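Local coordinates for methyl-CpG-binding domain protein 3 (Homo sapiens, PDB 6CCG), which binds methylated CpG sites in double-stranded DNA through its methyl-CpG-binding domain, at residues Q15-E20 and K43-K48. Sequence-based numbering, arbitrary orientation.
Sequences QGWERE and KKFRSK. With nucleotides of chain D; nucleotides of chain C.
Trp17 meets Phe45 through CZ3 and CH2 of its six-membered ring. Trp17 CZ3 comes within 3.4 Å of Phe45 CE1, and CH2 also touches that carbon. The pair is oblique, with ring planes at 40°. Leu51 and Leu55 of helix 48-55 also pack on the indole, and Tyr54 meets the Phe45 ring edge-to-face. This is the small core of the methyl-CpG-binding domain, where the helix packs against an antiparallel sheet. Strand 33-38 lies between strands 18-23 and 44-45, and the two segments share no direct hydrogen bond. Further along, Glu20 reaches Lys44 through a water. The water donates to Glu20 OE1, which also bonds to Tyr38 OH, and accepts from Lys44 NZ at 2.8 Å. Lys44 CG is anti to the backbone N (chi1 -173°), and the extended chain carries NZ to OP2 of DA4 of chain C. Arg46 reads the CpG step. Its NH1 donates to O6 of DG7 of chain D at 2.7 Å, and its NH2 to N7 of the same base at 3.1 Å. The base of 5CM6 of chain D lies over one guanidinium face, offset toward that group's rim, and the base methyl C5A is 3.9 Å from Arg46 CD. A leucine here would probably cost guanine O6 and N7 these two hydrogen bonds. Ser47 OG, at the N-cap of helix 48-55, donates to OP2 of 5CM6 of chain D.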
loop_
_atom_site.group_PDB
_atom_site.type_symbol
_atom_site.label_atom_id
_atom_site.label_comp_id
_atom_site.label_asym_id
_atom_site.label_seq_id
_atom_site.Cartn_x
_atom_site.Cartn_y
_atom_site.Cartn_z
ATOM N N GLN A 15 -5.792 -12.226 -1.314
ATOM C CA GLN A 15 -7.134 -11.907 -1.843
ATOM C C GLN A 15 -7.827 -10.860 -1.000
ATOM O O GLN A 15 -7.831 -10.933 0.237
ATOM C CB GLN A 15 -8.019 -13.178 -1.912
ATOM N N GLY A 16 -8.359 -9.845 -1.675
ATOM C CA GLY A 16 -9.103 -8.771 -1.034
ATOM C C GLY A 16 -8.309 -7.566 -0.530
ATOM O O GLY A 16 -8.915 -6.595 -0.122
ATOM N N TRP A 17 -6.960 -7.622 -0.541
ATOM C CA TRP A 17 -6.159 -6.468 -0.109
ATOM C C TRP A 17 -6.097 -5.462 -1.264
ATOM O O TRP A 17 -5.924 -5.850 -2.430
ATOM C CB TRP A 17 -4.742 -6.860 0.310
ATOM C CG TRP A 17 -4.652 -7.448 1.689
ATOM C CD1 TRP A 17 -4.957 -8.753 2.054
ATOM C CD2 TRP A 17 -4.204 -6.798 2.875
ATOM N NE1 TRP A 17 -4.722 -8.934 3.395
ATOM C CE2 TRP A 17 -4.268 -7.761 3.931
ATOM C CE3 TRP A 17 -3.762 -5.497 3.170
ATOM C CZ2 TRP A 17 -3.902 -7.457 5.250
ATOM C CZ3 TRP A 17 -3.405 -5.197 4.461
ATOM C CH2 TRP A 17 -3.477 -6.198 5.505
ATOM N N GLU A 18 -6.235 -4.196 -0.937
ATOM C CA GLU A 18 -6.210 -3.132 -1.971
ATOM C C GLU A 18 -5.106 -2.136 -1.723
ATOM O O GLU A 18 -4.675 -1.955 -0.565
ATOM C CB GLU A 18 -7.564 -2.451 -2.026
ATOM C CG GLU A 18 -8.626 -3.331 -2.649
ATOM C CD GLU A 18 -10.018 -2.764 -2.570
ATOM O OE1 GLU A 18 -10.215 -1.634 -2.063
ATOM O OE2 GLU A 18 -10.923 -3.464 -3.029
ATOM N N ARG A 19 -4.630 -1.503 -2.820
ATOM C CA ARG A 19 -3.591 -0.463 -2.780
ATOM C C ARG A 19 -4.201 0.881 -3.273
ATOM O O ARG A 19 -4.991 0.888 -4.185
ATOM C CB ARG A 19 -2.410 -0.843 -3.701
ATOM C CG ARG A 19 -1.291 0.198 -3.792
ATOM C CD ARG A 19 -0.059 -0.324 -4.576
ATOM N NE ARG A 19 0.971 0.722 -4.677
ATOM C CZ ARG A 19 0.979 1.697 -5.582
ATOM N NH1 ARG A 19 0.016 1.791 -6.521
ATOM N NH2 ARG A 19 1.969 2.590 -5.570
ATOM N N GLU A 20 -3.822 1.980 -2.624
ATOM C CA GLU A 20 -4.346 3.304 -2.949
ATOM C C GLU A 20 -3.198 4.290 -3.036
ATOM O O GLU A 20 -2.288 4.264 -2.201
ATOM C CB GLU A 20 -5.350 3.781 -1.888
ATOM C CG GLU A 20 -5.874 5.204 -2.068
ATOM C CD GLU A 20 -6.783 5.611 -0.937
ATOM O OE1 GLU A 20 -6.293 5.755 0.212
ATOM O OE2 GLU A 20 -7.989 5.784 -1.191
ATOM N N LYS A 43 -9.257 -2.002 7.114
ATOM C CA LYS A 43 -8.249 -1.283 7.924
ATOM C C LYS A 43 -7.230 -0.637 7.006
ATOM O O LYS A 43 -6.735 -1.277 6.071
ATOM C CB LYS A 43 -7.491 -2.188 8.922
ATOM C CG LYS A 43 -6.482 -1.362 9.780
ATOM C CD LYS A 43 -5.717 -2.149 10.863
ATOM C CE LYS A 43 -4.711 -1.189 11.564
ATOM N N LYS A 44 -6.854 0.594 7.333
ATOM C CA LYS A 44 -5.960 1.390 6.507
ATOM C C LYS A 44 -4.520 1.308 6.982
ATOM O O LYS A 44 -4.246 1.630 8.114
ATOM C CB LYS A 44 -6.398 2.886 6.548
ATOM C CG LYS A 44 -5.637 3.789 5.582
ATOM C CD LYS A 44 -6.282 5.168 5.517
ATOM C CE LYS A 44 -5.532 6.146 4.600
ATOM N NZ LYS A 44 -6.284 7.428 4.477
ATOM N N PHE A 45 -3.598 0.964 6.087
ATOM C CA PHE A 45 -2.149 0.911 6.405
ATOM C C PHE A 45 -1.372 1.935 5.642
ATOM O O PHE A 45 -1.595 2.098 4.434
ATOM C CB PHE A 45 -1.594 -0.448 6.039
ATOM C CG PHE A 45 -2.173 -1.531 6.814
ATOM C CD1 PHE A 45 -3.387 -2.119 6.431
ATOM C CD2 PHE A 45 -1.548 -1.970 7.977
ATOM C CE1 PHE A 45 -3.946 -3.168 7.195
ATOM C CE2 PHE A 45 -2.099 -2.988 8.720
ATOM C CZ PHE A 45 -3.310 -3.585 8.331
ATOM N N ARG A 46 -0.400 2.560 6.313
ATOM C CA ARG A 46 0.394 3.591 5.716
ATOM C C ARG A 46 1.924 3.412 5.806
ATOM O O ARG A 46 2.672 4.306 5.402
ATOM C CB ARG A 46 -0.059 4.946 6.240
ATOM C CG ARG A 46 0.158 5.189 7.689
ATOM C CD ARG A 46 -0.285 6.573 8.062
ATOM N NE ARG A 46 0.213 6.913 9.408
ATOM C CZ ARG A 46 0.705 8.091 9.781
ATOM N NH1 ARG A 46 0.840 9.081 8.905
ATOM N NH2 ARG A 46 1.102 8.268 11.053
ATOM N N SER A 47 2.386 2.244 6.268
ATOM C CA SER A 47 3.821 1.924 6.255
ATOM C C SER A 47 4.063 0.393 6.190
ATOM O O SER A 47 3.237 -0.407 6.637
ATOM C CB SER A 47 4.516 2.480 7.487
ATOM O OG SER A 47 4.343 1.596 8.656
ATOM N N LYS A 48 5.224 0.023 5.687
ATOM C CA LYS A 48 5.567 -1.374 5.597
ATOM C C LYS A 48 5.692 -2.028 6.982
ATOM O O LYS A 48 5.206 -3.176 7.163
ATOM C CB LYS A 48 6.828 -1.587 4.777
ATOM C CG LYS A 48 7.016 -3.070 4.424
ATOM C CD LYS A 48 8.189 -3.316 3.524
ATOM C CE LYS A 48 8.372 -4.781 3.295
ATOM N NZ LYS A 48 9.670 -5.006 2.643
ATOM N N1 5CM D 6 4.957 8.820 10.011
ATOM C C2 5CM D 6 5.152 10.160 9.576
ATOM N N3 5CM D 6 4.756 10.595 8.359
ATOM C C4 5CM D 6 4.183 9.717 7.502
ATOM C C5 5CM D 6 4.003 8.335 7.919
ATOM C C5A 5CM D 6 3.362 7.315 7.025
ATOM C C6 5CM D 6 4.411 7.953 9.184
ATOM O O2 5CM D 6 5.666 10.956 10.318
ATOM N N4 5CM D 6 3.799 10.105 6.312
ATOM C "C1'" 5CM D 6 5.392 8.425 11.396
ATOM C "C2'" 5CM D 6 4.395 7.599 12.267
ATOM C "C3'" 5CM D 6 5.304 7.169 13.391
ATOM C "C4'" 5CM D 6 6.660 7.050 12.716
ATOM O "O4'" 5CM D 6 6.581 7.678 11.393
ATOM O "O3'" 5CM D 6 5.504 8.195 14.347
ATOM C "C5'" 5CM D 6 7.147 5.627 12.567
ATOM O "O5'" 5CM D 6 6.159 4.867 11.930
ATOM P P 5CM D 6 6.473 3.376 11.457
ATOM O OP1 5CM D 6 6.782 2.521 12.691
ATOM O OP2 5CM D 6 5.367 2.953 10.555
ATOM P P DG D 7 4.727 8.246 15.715
ATOM O OP1 DG D 7 5.484 7.479 16.704
ATOM O OP2 DG D 7 3.313 7.967 15.475
ATOM O "O5'" DG D 7 4.792 9.795 16.083
ATOM C "C5'" DG D 7 6.027 10.523 16.087
ATOM C "C4'" DG D 7 5.735 12.003 16.006
ATOM O "O4'" DG D 7 5.367 12.377 14.649
ATOM C "C3'" DG D 7 4.584 12.468 16.894
ATOM O "O3'" DG D 7 4.940 13.757 17.361
ATOM C "C2'" DG D 7 3.397 12.498 15.950
ATOM C "C1'" DG D 7 4.030 12.872 14.609
ATOM N N9 DG D 7 3.392 12.301 13.426
ATOM C C8 DG D 7 3.146 10.970 13.206
ATOM N N7 DG D 7 2.614 10.734 12.040
ATOM C C5 DG D 7 2.553 11.975 11.432
ATOM C C6 DG D 7 2.065 12.340 10.156
ATOM O O6 DG D 7 1.595 11.608 9.269
ATOM N N1 DG D 7 2.135 13.711 9.956
ATOM C C2 DG D 7 2.647 14.615 10.855
ATOM N N2 DG D 7 2.659 15.895 10.464
ATOM N N3 DG D 7 3.107 14.284 12.055
ATOM C C4 DG D 7 3.027 12.956 12.274
ATOM P P DA C 4 -8.653 9.058 7.058
ATOM O OP1 DA C 4 -10.000 8.446 7.071
ATOM O OP2 DA C 4 -7.442 8.202 6.902
ATOM O "O5'" DA C 4 -8.635 10.200 5.933
ATOM C "C5'" DA C 4 -9.689 11.195 5.875
ATOM C "C4'" DA C 4 -9.141 12.536 5.428
ATOM O "O4'" DA C 4 -8.358 13.145 6.484
ATOM C "C3'" DA C 4 -8.225 12.493 4.207
ATOM O "O3'" DA C 4 -8.501 13.632 3.382
ATOM C "C2'" DA C 4 -6.825 12.445 4.811
ATOM C "C1'" DA C 4 -6.966 13.193 6.132
ATOM N N9 DA C 4 -6.219 12.647 7.265
ATOM C C8 DA C 4 -5.895 11.334 7.526
ATOM N N7 DA C 4 -5.291 11.159 8.676
ATOM C C5 DA C 4 -5.236 12.434 9.222
ATOM C C6 DA C 4 -4.732 12.919 10.440
ATOM N N6 DA C 4 -4.148 12.146 11.360
ATOM N N1 DA C 4 -4.824 14.247 10.674
ATOM C C2 DA C 4 -5.415 15.022 9.752
ATOM N N3 DA C 4 -5.941 14.680 8.576
ATOM C C4 DA C 4 -5.826 13.357 8.373
HETATM O O HOH W 1 -7.139 7.725 1.818
#